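Local coordinates for ATP-dependent protease (Xanthomonas campestris pv. campestris, PDB 7CAY), which probably binds protein substrates in the manner of the N-terminal substrate-recognition domain of Lon peptidase, at residues L8-L13 with G104-E109; P12-L17 with C49-G54; Y66-R71 with T90-V95. All coordinates share one frame; numbering follows the deposited sequence.

Contact 1 of 3, residues L8-L13 with G104-E109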
ATOM      1  N   LEU A   8       5.640  12.742  -5.420  1.00 61.77           N
ATOM      2  CA  LEU A   8       5.381  12.145  -4.120  1.00 60.71           C
ATOM      3  C   LEU A   8       6.640  11.443  -3.623  1.00 61.13           C
ATOM      4  O   LEU A   8       7.249  10.660  -4.373  1.00 60.97           O
ATOM      5  CB  LEU A   8       4.212  11.153  -4.200  1.00 61.48           C
ATOM      6  CG  LEU A   8       3.690  10.562  -2.888  1.00 61.23           C
ATOM      7  CD1 LEU A   8       2.947  11.616  -2.078  1.00 62.86           C
ATOM      8  CD2 LEU A   8       2.797   9.361  -3.160  1.00 61.78           C
ATOM      9  N   PRO A   9       7.067  11.695  -2.386  1.00 62.20           N
ATOM     10  CA  PRO A   9       8.214  10.961  -1.839  1.00 61.87           C
ATOM     11  C   PRO A   9       7.867   9.498  -1.606  1.00 61.53           C
ATOM     12  O   PRO A   9       6.799   9.169  -1.084  1.00 61.93           O
ATOM     13  CB  PRO A   9       8.506  11.682  -0.516  1.00 61.00           C
ATOM     14  CG  PRO A   9       7.799  13.004  -0.624  1.00 62.71           C
ATOM     15  CD  PRO A   9       6.593  12.742  -1.467  1.00 63.83           C
ATOM     16  N   LEU A  10       8.787   8.618  -1.989  1.00 60.09           N
ATOM     17  CA  LEU A  10       8.559   7.180  -1.952  1.00 60.85           C
ATOM     18  C   LEU A  10       9.453   6.533  -0.903  1.00 63.35           C
ATOM     19  O   LEU A  10      10.665   6.771  -0.881  1.00 63.79           O
ATOM     20  CB  LEU A  10       8.816   6.552  -3.324  1.00 59.89           C
ATOM     21  CG  LEU A  10       8.115   7.215  -4.514  1.00 59.88           C
ATOM     22  CD1 LEU A  10       8.353   6.417  -5.788  1.00 59.85           C
ATOM     23  CD2 LEU A  10       6.630   7.389  -4.250  1.00 60.02           C
ATOM     24  N   PHE A  11       8.850   5.715  -0.037  1.00 60.75           N
ATOM     25  CA  PHE A  11       9.566   4.958   0.984  1.00 61.86           C
ATOM     26  C   PHE A  11       9.709   3.511   0.548  1.00 64.98           C
ATOM     27  O   PHE A  11       8.706   2.870   0.201  1.00 63.66           O
ATOM     28  CB  PHE A  11       8.837   5.028   2.323  1.00 63.60           C
ATOM     29  CG  PHE A  11       9.174   6.248   3.132  1.00 64.68           C
ATOM     30  CD1 PHE A  11       9.118   7.508   2.562  1.00 65.67           C
ATOM     31  CD2 PHE A  11       9.543   6.135   4.464  1.00 65.43           C
ATOM     32  CE1 PHE A  11       9.427   8.633   3.302  1.00 66.61           C
ATOM     33  CE2 PHE A  11       9.849   7.259   5.211  1.00 66.10           C
ATOM     34  CZ  PHE A  11       9.792   8.509   4.629  1.00 66.80           C
ATOM     35  N   PRO A  12      10.922   2.969   0.549  1.00 64.21           N
ATOM     36  CA  PRO A  12      11.132   1.612   0.030  1.00 64.33           C
ATOM     37  C   PRO A  12      10.897   0.522   1.066  1.00 64.00           C
ATOM     38  O   PRO A  12      11.549   0.504   2.116  1.00 64.44           O
ATOM     39  CB  PRO A  12      12.598   1.647  -0.412  1.00 65.08           C
ATOM     40  CG  PRO A  12      13.238   2.604   0.553  1.00 65.15           C
ATOM     41  CD  PRO A  12      12.189   3.637   0.898  1.00 64.77           C
ATOM     42  N   LEU A  13       9.981  -0.401   0.777  1.00 60.63           N
ATOM     43  CA  LEU A  13       9.692  -1.517   1.665  1.00 57.84           C
ATOM     44  C   LEU A  13       9.812  -2.831   0.908  1.00 57.11           C
ATOM     45  O   LEU A  13       9.535  -2.904  -0.292  1.00 56.06           O
ATOM     46  CB  LEU A  13       8.289  -1.411   2.284  1.00 57.18           C
ATOM     47  CG  LEU A  13       7.947  -0.193   3.145  1.00 57.89           C
ATOM     48  CD1 LEU A  13       6.744  -0.508   4.001  1.00 59.44           C
ATOM     49  CD2 LEU A  13       9.110   0.238   4.017  1.00 58.65           C
ATOM     50  N   GLY A 104      19.763   9.925  -0.734  1.00 80.16           N
ATOM     51  CA  GLY A 104      19.210   8.597  -0.922  1.00 77.27           C
ATOM     52  C   GLY A 104      17.701   8.559  -1.037  1.00 73.81           C
ATOM     53  O   GLY A 104      17.156   7.574  -1.556  1.00 74.89           O
ATOM     54  N   LEU A 105      17.003   9.591  -0.568  1.00 75.29           N
ATOM     55  CA  LEU A 105      15.550   9.620  -0.661  1.00 72.61           C
ATOM     56  C   LEU A 105      15.113   9.697  -2.120  1.00 72.62           C
ATOM     57  O   LEU A 105      15.692  10.435  -2.922  1.00 73.97           O
ATOM     58  CB  LEU A 105      14.990  10.807   0.122  1.00 72.51           C
ATOM     59  N   VAL A 106      14.084   8.926  -2.461  1.00 67.51           N
ATOM     60  CA  VAL A 106      13.629   8.778  -3.839  1.00 67.04           C
ATOM     61  C   VAL A 106      12.275   9.464  -3.982  1.00 65.73           C
ATOM     62  O   VAL A 106      11.325   9.146  -3.256  1.00 64.87           O
ATOM     63  CB  VAL A 106      13.556   7.300  -4.255  1.00 67.63           C
ATOM     64  CG1 VAL A 106      12.939   6.459  -3.151  1.00 67.46           C
ATOM     65  CG2 VAL A 106      12.767   7.147  -5.543  1.00 69.10           C
ATOM     66  N   VAL A 107      12.194  10.409  -4.915  1.00 67.14           N
ATOM     67  CA  VAL A 107      10.961  11.119  -5.235  1.00 64.56           C
ATOM     68  C   VAL A 107      10.470  10.624  -6.586  1.00 64.74           C
ATOM     69  O   VAL A 107      11.272  10.371  -7.493  1.00 65.68           O
ATOM     70  CB  VAL A 107      11.175  12.647  -5.246  1.00 64.98           C
ATOM     71  CG1 VAL A 107       9.866  13.375  -5.519  1.00 64.08           C
ATOM     72  CG2 VAL A 107      11.786  13.111  -3.929  1.00 63.00           C
ATOM     73  N   GLY A 108       9.154  10.474  -6.717  1.00 60.94           N
ATOM     74  CA  GLY A 108       8.587   9.989  -7.958  1.00 61.53           C
ATOM     75  C   GLY A 108       7.418  10.808  -8.463  1.00 63.76           C
ATOM     76  O   GLY A 108       6.526  11.177  -7.692  1.00 64.45           O
ATOM     77  N   GLU A 109       7.420  11.107  -9.760  1.00 64.73           N
ATOM     78  CA  GLU A 109       6.273  11.737 -10.402  1.00 64.95           C
ATOM     79  C   GLU A 109       5.189  10.684 -10.597  1.00 61.56           C
ATOM     80  O   GLU A 109       5.358   9.750 -11.389  1.00 60.81           O
ATOM     81  CB  GLU A 109       6.686  12.358 -11.732  1.00 67.63           C
ATOM     82  CG  GLU A 109       7.751  13.431 -11.611  1.00 68.96           C
ATOM     83  CD  GLU A 109       7.880  14.258 -12.876  1.00 73.68           C
ATOM     84  OE1 GLU A 109       7.202  13.925 -13.874  1.00 76.25           O
ATOM     85  OE2 GLU A 109       8.651  15.244 -12.873  1.00 75.05           O
TER
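In the mixed sheet of this Lon-type substrate-binding domain, strand 6-13 runs antiparallel to strand 106-112, and Leu-8 and Gly-108 face each other there as a hydrogen-bonded pair. Leu-8 N donates to Gly-108 O at 2.9 Å, and Gly-108 N returns a bond to Leu-8 O at 3.0 Å, both nearly straight at the hydrogen. One step on, Pro-9 and Val-107 form a non-hydrogen-bonded pair. The proline has no N-H to give, and at this position none is called for toward strand 106-112. A third bond, 2.9 Å long, runs from Leu-10 N to Val-106 O. The two segments diverge from strict antiparallel alignment, with 128° between their directions.

Leu-10 and Val-106 supply the apolar side-chain contact. Leu-10 CB lies 4.1 Å from Val-106 CG1, and Leu-10 CD1 4.2 Å from Gly-108 CA. Gly-108 has no side chain on this face, and the Leu-10 methyl lies over its backbone. Leu-10 CG is anti to its own carbonyl carbon (chi1 -51°), which directs the branch toward Gly-108. Leu-8 shares this face, but its branch leads away from Gly-108, and both leucines rest on Phe-93 of strand 83-100. On the other face Pro-9 and Val-107 are less enclosed, and Val-107 CG1 approaches Leu-8 O at 3.9 Å. The contact therefore depends mainly on backbone hydrogen bonding, with an apolar layer of leucine and valine on the Phe-93 side.

Contact 2 of 3, residues P12-L17 with C49-G54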
ATOM      1  N   PRO A  12      10.922   2.969   0.549  1.00 64.21           N
ATOM      2  CA  PRO A  12      11.132   1.612   0.030  1.00 64.33           C
ATOM      3  C   PRO A  12      10.897   0.522   1.066  1.00 64.00           C
ATOM      4  O   PRO A  12      11.549   0.504   2.116  1.00 64.44           O
ATOM      5  CB  PRO A  12      12.598   1.647  -0.412  1.00 65.08           C
ATOM      6  CG  PRO A  12      13.238   2.604   0.553  1.00 65.15           C
ATOM      7  CD  PRO A  12      12.189   3.637   0.898  1.00 64.77           C
ATOM      8  N   LEU A  13       9.981  -0.401   0.777  1.00 60.63           N
ATOM      9  CA  LEU A  13       9.692  -1.517   1.665  1.00 57.84           C
ATOM     10  C   LEU A  13       9.812  -2.831   0.908  1.00 57.11           C
ATOM     11  O   LEU A  13       9.535  -2.904  -0.292  1.00 56.06           O
ATOM     12  CB  LEU A  13       8.289  -1.411   2.284  1.00 57.18           C
ATOM     13  CG  LEU A  13       7.947  -0.193   3.145  1.00 57.89           C
ATOM     14  CD1 LEU A  13       6.744  -0.508   4.001  1.00 59.44           C
ATOM     15  CD2 LEU A  13       9.110   0.238   4.017  1.00 58.65           C
ATOM     16  N   HIS A  14      10.218  -3.878   1.627  1.00 62.03           N
ATOM     17  CA  HIS A  14      10.341  -5.219   1.067  1.00 60.69           C
ATOM     18  C   HIS A  14       9.013  -5.955   1.005  1.00 55.81           C
ATOM     19  O   HIS A  14       8.997  -7.185   0.875  1.00 54.18           O
ATOM     20  CB  HIS A  14      11.356  -6.033   1.872  1.00 61.99           C
ATOM     21  CG  HIS A  14      12.771  -5.581   1.689  1.00 61.47           C
ATOM     22  ND1 HIS A  14      13.556  -6.003   0.638  1.00 62.03           N
ATOM     23  CD2 HIS A  14      13.540  -4.740   2.420  1.00 61.45           C
ATOM     24  CE1 HIS A  14      14.750  -5.446   0.733  1.00 62.13           C
ATOM     25  NE2 HIS A  14      14.766  -4.674   1.804  1.00 61.79           N
ATOM     26  N   SER A  15       7.907  -5.224   1.091  1.00 56.40           N
ATOM     27  CA  SER A  15       6.574  -5.801   1.027  1.00 54.12           C
ATOM     28  C   SER A  15       5.609  -4.705   0.607  1.00 52.59           C
ATOM     29  O   SER A  15       5.727  -3.566   1.064  1.00 53.86           O
ATOM     30  CB  SER A  15       6.156  -6.396   2.372  1.00 53.64           C
ATOM     31  OG  SER A  15       6.229  -5.414   3.390  1.00 53.19           O
ATOM     32  N   VAL A  16       4.664  -5.048  -0.267  1.00 51.26           N
ATOM     33  CA  VAL A  16       3.705  -4.048  -0.715  1.00 51.08           C
ATOM     34  C   VAL A  16       2.739  -3.727   0.421  1.00 51.59           C
ATOM     35  O   VAL A  16       2.466  -4.559   1.301  1.00 51.43           O
ATOM     36  CB  VAL A  16       2.949  -4.520  -1.972  1.00 52.56           C
ATOM     37  CG1 VAL A  16       3.884  -5.287  -2.898  1.00 52.61           C
ATOM     38  CG2 VAL A  16       1.736  -5.357  -1.603  1.00 53.46           C
ATOM     39  N   LEU A  17       2.241  -2.498   0.421  1.00 53.77           N
ATOM     40  CA  LEU A  17       1.223  -2.062   1.365  1.00 53.77           C
ATOM     41  C   LEU A  17      -0.120  -2.039   0.646  1.00 55.85           C
ATOM     42  O   LEU A  17      -0.310  -1.266  -0.298  1.00 55.36           O
ATOM     43  CB  LEU A  17       1.554  -0.684   1.934  1.00 51.85           C
ATOM     44  CG  LEU A  17       0.514  -0.140   2.914  1.00 51.54           C
ATOM     45  CD1 LEU A  17       0.326  -1.098   4.084  1.00 51.16           C
ATOM     46  CD2 LEU A  17       0.916   1.238   3.406  1.00 51.05           C
ATOM     47  N   CYS A  49       6.399   1.973  -1.674  1.00 58.63           N
ATOM     48  CA  CYS A  49       6.585   1.155  -2.863  1.00 57.81           C
ATOM     49  C   CYS A  49       7.450  -0.051  -2.529  1.00 57.81           C
ATOM     50  O   CYS A  49       8.459   0.072  -1.831  1.00 57.11           O
ATOM     51  CB  CYS A  49       7.238   1.953  -3.994  1.00 58.54           C
ATOM     52  SG  CYS A  49       6.102   2.981  -4.941  1.00 59.96           S
ATOM     53  N   LEU A  50       7.045  -1.214  -3.028  1.00 53.23           N
ATOM     54  CA  LEU A  50       7.904  -2.385  -2.969  1.00 54.47           C
ATOM     55  C   LEU A  50       9.110  -2.187  -3.884  1.00 58.12           C
ATOM     56  O   LEU A  50       8.958  -1.830  -5.057  1.00 59.73           O
ATOM     57  CB  LEU A  50       7.120  -3.630  -3.377  1.00 53.40           C
ATOM     58  CG  LEU A  50       7.944  -4.897  -3.607  1.00 53.17           C
ATOM     59  CD1 LEU A  50       8.375  -5.510  -2.285  1.00 53.87           C
ATOM     60  CD2 LEU A  50       7.178  -5.902  -4.452  1.00 54.35           C
ATOM     61  N   ILE A  51      10.313  -2.405  -3.344  1.00 58.41           N
ATOM     62  CA  ILE A  51      11.541  -2.234  -4.120  1.00 62.12           C
ATOM     63  C   ILE A  51      11.926  -3.537  -4.804  1.00 66.10           C
ATOM     64  O   ILE A  51      11.309  -4.586  -4.580  1.00 66.05           O
ATOM     65  CB  ILE A  51      12.712  -1.719  -3.255  1.00 61.96           C
ATOM     66  CG1 ILE A  51      12.552  -2.114  -1.780  1.00 61.62           C
ATOM     67  CG2 ILE A  51      12.874  -0.217  -3.415  1.00 61.09           C
ATOM     68  CD1 ILE A  51      12.761  -3.590  -1.484  1.00 61.95           C
ATOM     69  N   LEU A  52      12.945  -3.476  -5.653  1.00 63.22           N
ATOM     70  CA  LEU A  52      13.453  -4.667  -6.319  1.00 67.21           C
ATOM     71  C   LEU A  52      14.935  -4.460  -6.610  1.00 70.62           C
ATOM     72  O   LEU A  52      15.421  -4.733  -7.709  1.00 72.51           O
ATOM     73  CB  LEU A  52      12.673  -4.972  -7.598  1.00 67.89           C
ATOM     74  CG  LEU A  52      11.549  -4.025  -8.027  1.00 67.64           C
ATOM     75  CD1 LEU A  52      11.807  -3.478  -9.415  1.00 68.65           C
ATOM     76  CD2 LEU A  52      10.195  -4.720  -7.968  1.00 68.21           C
ATOM     77  N   ASP A  53      15.673  -3.969  -5.619  1.00 72.44           N
ATOM     78  CA  ASP A  53      17.064  -3.568  -5.808  1.00 74.92           C
ATOM     79  C   ASP A  53      18.063  -4.668  -5.455  1.00 76.72           C
ATOM     80  O   ASP A  53      19.096  -4.383  -4.839  1.00 76.59           O
ATOM     81  CB  ASP A  53      17.344  -2.315  -4.987  1.00 74.66           C
ATOM     82  N   GLY A  54      17.810  -5.923  -5.833  1.00 76.09           N
ATOM     83  CA  GLY A  54      18.740  -7.008  -5.550  1.00 77.98           C
ATOM     84  C   GLY A  54      18.155  -8.283  -4.953  1.00 78.30           C
ATOM     85  O   GLY A  54      18.754  -8.879  -4.053  1.00 79.22           O
TER
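Strands 6-13 and 47-51 run parallel here, joined by Leu-13 N to Cys-49 O at 3.1 Å and by Ile-51 N to Leu-13 O at 3.2 Å, so that Leu-13 bonds through both its N and its O to the residues flanking Leu-50. Leu-50 CA also points its hydrogen at Leu-13 O. Pro-12 and Ile-51 meet through their aliphatic parts, Pro-12 CB against Ile-51 CG2 at 3.5 Å. The other branch of Ile-51 carries CD1 over one face of the His-14 imidazole, a CH-pi contact 3.6 Å from the ring centroid and displaced toward the ND1 side.

Between the two strands the chain passes through strand 22-27 and helix 30-42, and the parallel pairing brings it back beside its own N-terminal strand in the sheet of the Lon substrate-binding domain. Past His-14 the chain of 12-17 leaves the sheet and bends around Leu-50. Leu-50 CG stands anti to the backbone N (chi1 169°), sending CD1 against the flat face of the peptide that links His-14 to Ser-15, while Leu-50 CB and CD2 both pack on Val-16 CG1 at 3.7 Å. Leu-173 of helix 169-177 touches Val-16 and Leu-50 alike, and Glu-169 of that helix accepts a hydrogen bond from Val-16 N.

Contact 3 of 3, residues Y66-R71 with T90-V95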
ATOM      1  N   TYR A  66       3.828   0.468  -9.117  1.00 54.26           N
ATOM      2  CA  TYR A  66       2.658   0.832  -8.331  1.00 54.53           C
ATOM      3  C   TYR A  66       3.026   0.935  -6.858  1.00 51.71           C
ATOM      4  O   TYR A  66       3.860   0.173  -6.362  1.00 50.34           O
ATOM      5  CB  TYR A  66       1.524  -0.185  -8.516  1.00 57.39           C
ATOM      6  CG  TYR A  66       0.765  -0.029  -9.813  1.00 61.19           C
ATOM      7  CD1 TYR A  66       1.295  -0.485 -11.012  1.00 62.47           C
ATOM      8  CD2 TYR A  66      -0.488   0.572  -9.837  1.00 63.94           C
ATOM      9  CE1 TYR A  66       0.602  -0.343 -12.201  1.00 65.56           C
ATOM     10  CE2 TYR A  66      -1.190   0.715 -11.020  1.00 66.93           C
ATOM     11  CZ  TYR A  66      -0.639   0.258 -12.199  1.00 68.26           C
ATOM     12  OH  TYR A  66      -1.333   0.402 -13.381  1.00 72.86           O
ATOM     13  N   GLY A  67       2.398   1.887  -6.168  1.00 50.12           N
ATOM     14  CA  GLY A  67       2.605   2.081  -4.748  1.00 52.12           C
ATOM     15  C   GLY A  67       1.313   2.488  -4.069  1.00 54.75           C
ATOM     16  O   GLY A  67       0.274   2.642  -4.713  1.00 58.22           O
ATOM     17  N   THR A  68       1.397   2.668  -2.752  1.00 62.03           N
ATOM     18  CA  THR A  68       0.229   2.974  -1.933  1.00 58.28           C
ATOM     19  C   THR A  68       0.521   4.188  -1.064  1.00 57.31           C
ATOM     20  O   THR A  68       1.498   4.193  -0.309  1.00 54.49           O
ATOM     21  CB  THR A  68      -0.159   1.779  -1.057  1.00 54.99           C
ATOM     22  OG1 THR A  68      -0.352   0.621  -1.878  1.00 53.62           O
ATOM     23  CG2 THR A  68      -1.437   2.071  -0.312  1.00 55.06           C
ATOM     24  N   GLU A  69      -0.326   5.210  -1.171  1.00 57.14           N
ATOM     25  CA  GLU A  69      -0.209   6.369  -0.299  1.00 58.45           C
ATOM     26  C   GLU A  69      -0.560   5.985   1.133  1.00 58.40           C
ATOM     27  O   GLU A  69      -1.455   5.170   1.372  1.00 59.97           O
ATOM     28  CB  GLU A  69      -1.124   7.494  -0.782  1.00 60.53           C
ATOM     29  CG  GLU A  69      -0.936   8.806  -0.035  1.00 61.40           C
ATOM     30  CD  GLU A  69      -1.994   9.833  -0.377  1.00 64.25           C
ATOM     31  OE1 GLU A  69      -3.192   9.473  -0.414  1.00 65.79           O
ATOM     32  OE2 GLU A  69      -1.628  11.004  -0.617  1.00 65.15           O
ATOM     33  N   VAL A  70       0.148   6.577   2.091  1.00 58.08           N
ATOM     34  CA  VAL A  70      -0.040   6.257   3.500  1.00 58.88           C
ATOM     35  C   VAL A  70      -0.661   7.447   4.214  1.00 61.43           C
ATOM     36  O   VAL A  70      -0.462   8.608   3.838  1.00 60.42           O
ATOM     37  CB  VAL A  70       1.282   5.849   4.188  1.00 58.50           C
ATOM     38  CG1 VAL A  70       1.942   4.702   3.444  1.00 57.53           C
ATOM     39  CG2 VAL A  70       2.225   7.038   4.296  1.00 58.00           C
ATOM     40  N   ARG A  71      -1.436   7.140   5.249  1.00 61.31           N
ATOM     41  CA  ARG A  71      -1.856   8.111   6.247  1.00 64.26           C
ATOM     42  C   ARG A  71      -1.169   7.759   7.557  1.00 63.49           C
ATOM     43  O   ARG A  71      -1.217   6.604   7.996  1.00 62.84           O
ATOM     44  CB  ARG A  71      -3.376   8.115   6.430  1.00 68.28           C
ATOM     45  CG  ARG A  71      -3.844   9.083   7.504  1.00 71.75           C
ATOM     46  CD  ARG A  71      -5.349   9.052   7.714  1.00 76.50           C
ATOM     47  NE  ARG A  71      -5.810   7.787   8.279  1.00 79.47           N
ATOM     48  CZ  ARG A  71      -6.686   6.978   7.691  1.00 82.43           C
ATOM     49  NH1 ARG A  71      -7.210   7.305   6.516  1.00 83.69           N
ATOM     50  NH2 ARG A  71      -7.049   5.846   8.282  1.00 83.52           N
ATOM     51  N   THR A  90      -3.883   4.186   1.859  1.00 62.91           N
ATOM     52  CA  THR A  90      -4.987   4.990   1.360  1.00 62.91           C
ATOM     53  C   THR A  90      -5.044   4.804  -0.151  1.00 61.98           C
ATOM     54  O   THR A  90      -5.456   3.728  -0.620  1.00 62.52           O
ATOM     55  CB  THR A  90      -4.828   6.455   1.787  1.00 62.07           C
ATOM     56  OG1 THR A  90      -3.608   6.980   1.247  1.00 60.79           O
ATOM     57  CG2 THR A  90      -4.787   6.563   3.302  1.00 61.41           C
ATOM     58  N   ARG A  91      -4.631   5.784  -0.949  1.00 60.88           N
ATOM     59  CA  ARG A  91      -4.798   5.717  -2.394  1.00 60.89           C
ATOM     60  C   ARG A  91      -3.635   4.996  -3.062  1.00 59.03           C
ATOM     61  O   ARG A  91      -2.504   5.005  -2.570  1.00 59.12           O
ATOM     62  CB  ARG A  91      -4.930   7.120  -2.986  1.00 62.22           C
ATOM     63  CG  ARG A  91      -6.163   7.882  -2.544  1.00 64.53           C
ATOM     64  CD  ARG A  91      -6.126   9.299  -3.086  1.00 66.07           C
ATOM     65  NE  ARG A  91      -4.949  10.022  -2.612  1.00 64.26           N
ATOM     66  CZ  ARG A  91      -4.585  11.223  -3.047  1.00 65.02           C
ATOM     67  NH1 ARG A  91      -5.301  11.841  -3.974  1.00 67.28           N
ATOM     68  NH2 ARG A  91      -3.500  11.807  -2.556  1.00 64.04           N
ATOM     69  N   ARG A  92      -3.928   4.375  -4.202  1.00 62.28           N
ATOM     70  CA  ARG A  92      -2.905   3.756  -5.031  1.00 60.11           C
ATOM     71  C   ARG A  92      -2.448   4.729  -6.109  1.00 61.11           C
ATOM     72  O   ARG A  92      -3.221   5.560  -6.592  1.00 63.43           O
ATOM     73  CB  ARG A  92      -3.427   2.475  -5.681  1.00 58.99           C
ATOM     74  CG  ARG A  92      -3.760   1.369  -4.703  1.00 57.10           C
ATOM     75  CD  ARG A  92      -4.477   0.223  -5.397  1.00 57.04           C
ATOM     76  NE  ARG A  92      -5.630   0.691  -6.159  1.00 57.73           N
ATOM     77  CZ  ARG A  92      -5.711   0.673  -7.485  1.00 56.60           C
ATOM     78  NH1 ARG A  92      -4.713   0.195  -8.211  1.00 54.06           N
ATOM     79  NH2 ARG A  92      -6.800   1.127  -8.087  1.00 59.26           N
ATOM     80  N   PHE A  93      -1.176   4.616  -6.486  1.00 60.73           N
ATOM     81  CA  PHE A  93      -0.610   5.490  -7.500  1.00 60.66           C
ATOM     82  C   PHE A  93       0.280   4.687  -8.436  1.00 59.49           C
ATOM     83  O   PHE A  93       0.682   3.560  -8.135  1.00 55.82           O
ATOM     84  CB  PHE A  93       0.183   6.650  -6.879  1.00 59.83           C
ATOM     85  CG  PHE A  93       1.265   6.215  -5.935  1.00 57.64           C
ATOM     86  CD1 PHE A  93       2.511   5.835  -6.409  1.00 57.12           C
ATOM     87  CD2 PHE A  93       1.047   6.209  -4.569  1.00 57.31           C
ATOM     88  CE1 PHE A  93       3.512   5.443  -5.540  1.00 55.22           C
ATOM     89  CE2 PHE A  93       2.045   5.820  -3.693  1.00 55.65           C
ATOM     90  CZ  PHE A  93       3.278   5.438  -4.180  1.00 54.55           C
ATOM     91  N   ARG A  94       0.578   5.290  -9.585  1.00 58.56           N
ATOM     92  CA  ARG A  94       1.505   4.736 -10.561  1.00 59.71           C
ATOM     93  C   ARG A  94       2.726   5.643 -10.650  1.00 56.96           C
ATOM     94  O   ARG A  94       2.586   6.867 -10.739  1.00 57.96           O
ATOM     95  CB  ARG A  94       0.847   4.605 -11.936  1.00 62.84           C
ATOM     96  CG  ARG A  94      -0.555   4.039 -11.897  1.00 65.50           C
ATOM     97  CD  ARG A  94      -1.042   3.660 -13.288  1.00 70.04           C
ATOM     98  NE  ARG A  94      -2.443   3.250 -13.279  1.00 73.44           N
ATOM     99  CZ  ARG A  94      -3.452   4.034 -13.643  1.00 77.60           C
ATOM    100  NH1 ARG A  94      -4.696   3.577 -13.598  1.00 80.15           N
ATOM    101  NH2 ARG A  94      -3.216   5.272 -14.058  1.00 79.20           N
ATOM    102  N   VAL A  95       3.916   5.045 -10.627  1.00 56.36           N
ATOM    103  CA  VAL A  95       5.159   5.808 -10.727  1.00 57.18           C
ATOM    104  C   VAL A  95       5.439   6.027 -12.211  1.00 61.98           C
ATOM    105  O   VAL A  95       5.900   5.119 -12.905  1.00 61.67           O
ATOM    106  CB  VAL A  95       6.326   5.104 -10.027  1.00 56.05           C
ATOM    107  CG1 VAL A  95       7.531   6.024  -9.960  1.00 55.69           C
ATOM    108  CG2 VAL A  95       5.922   4.653  -8.629  1.00 54.45           C
TER
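Glu-69 OE1 is gripped by two donors from opposite faces of the carboxylate plane. Arg-91 NE reaches Glu-69 OE1 at 2.9 Å from above that plane, and Thr-90 OG1 donates to the same Glu-69 OE1 at 3.0 Å from the anti side. The second carboxylate oxygen, Glu-69 OE2, takes Arg-91 NH2 at 2.8 Å on its syn side, completing a side-on, two-nitrogen salt bridge. The carboxylate and guanidinium planes are 33° apart, so the pair is twisted, although both oxygens stay close to the guanidinium plane. Ser-45 OG adds a hydrogen bond to OE2, and Trp-112 engages Arg-91 in a cation-pi contact. This gathering of donors would be expected to favour a charged carboxylate in its buried setting. An extended chain (chi1 -173°) carries the Glu-69 carboxylate alongside the arginine, whose own chain bends at chi3.

The backbones pair beside this cluster: Glu-69 N bonds Arg-91 O and Thr-90 N bonds Glu-69 O. Farther along, Gly-67 and Phe-93 exchange two bonds, with Phe-93 N meeting Gly-67 O at 3.0 Å. The Phe-93 ring folds back over Gly-67, whose CA lies 3.8 Å from the ring centroid. A chi1 of 55° sets CG between the backbone N and carbonyl carbon, and the missing side chain of Gly-67 makes room for the ring. On the opposite face Arg-94 runs beside Tyr-66, Arg-94 CG lying 3.5 Å from Tyr-66 CE2, and its NE makes a weak bond to Tyr-66 OH. Salt bridges from Arg-92 and Arg-94 to Asp-179 tie this face to the C-terminal helical part. The whole is an antiparallel beta hairpin, strands 66-74 and 83-100, within the sheet of the Lon substrate-binding domain.

How the contacts relate
From the N terminus, strand 6-13 enters both contact 1 and contact 2, which share Pro-12 and Leu-13. Contact 2 closes the shorter loop, through strand 22-27 and helix 30-42 to strand 47-51. Contact 3 follows in series and closes the hairpin of strands 66-74 and 83-100. Contact 1 closes last, at strand 106-112, and its long loop encloses contact 3. Strand 6-13 thus stands between strands 47-51 and 106-112, while strand 66-74 pairs with 47-51 and strand 83-100 with 106-112. Side chains help join all three: Phe-93 meets Leu-8, Leu-10 and Cys-49, and the Thr-68 hydroxyl probably hydrogen-bonds the backbone O of Leu-17.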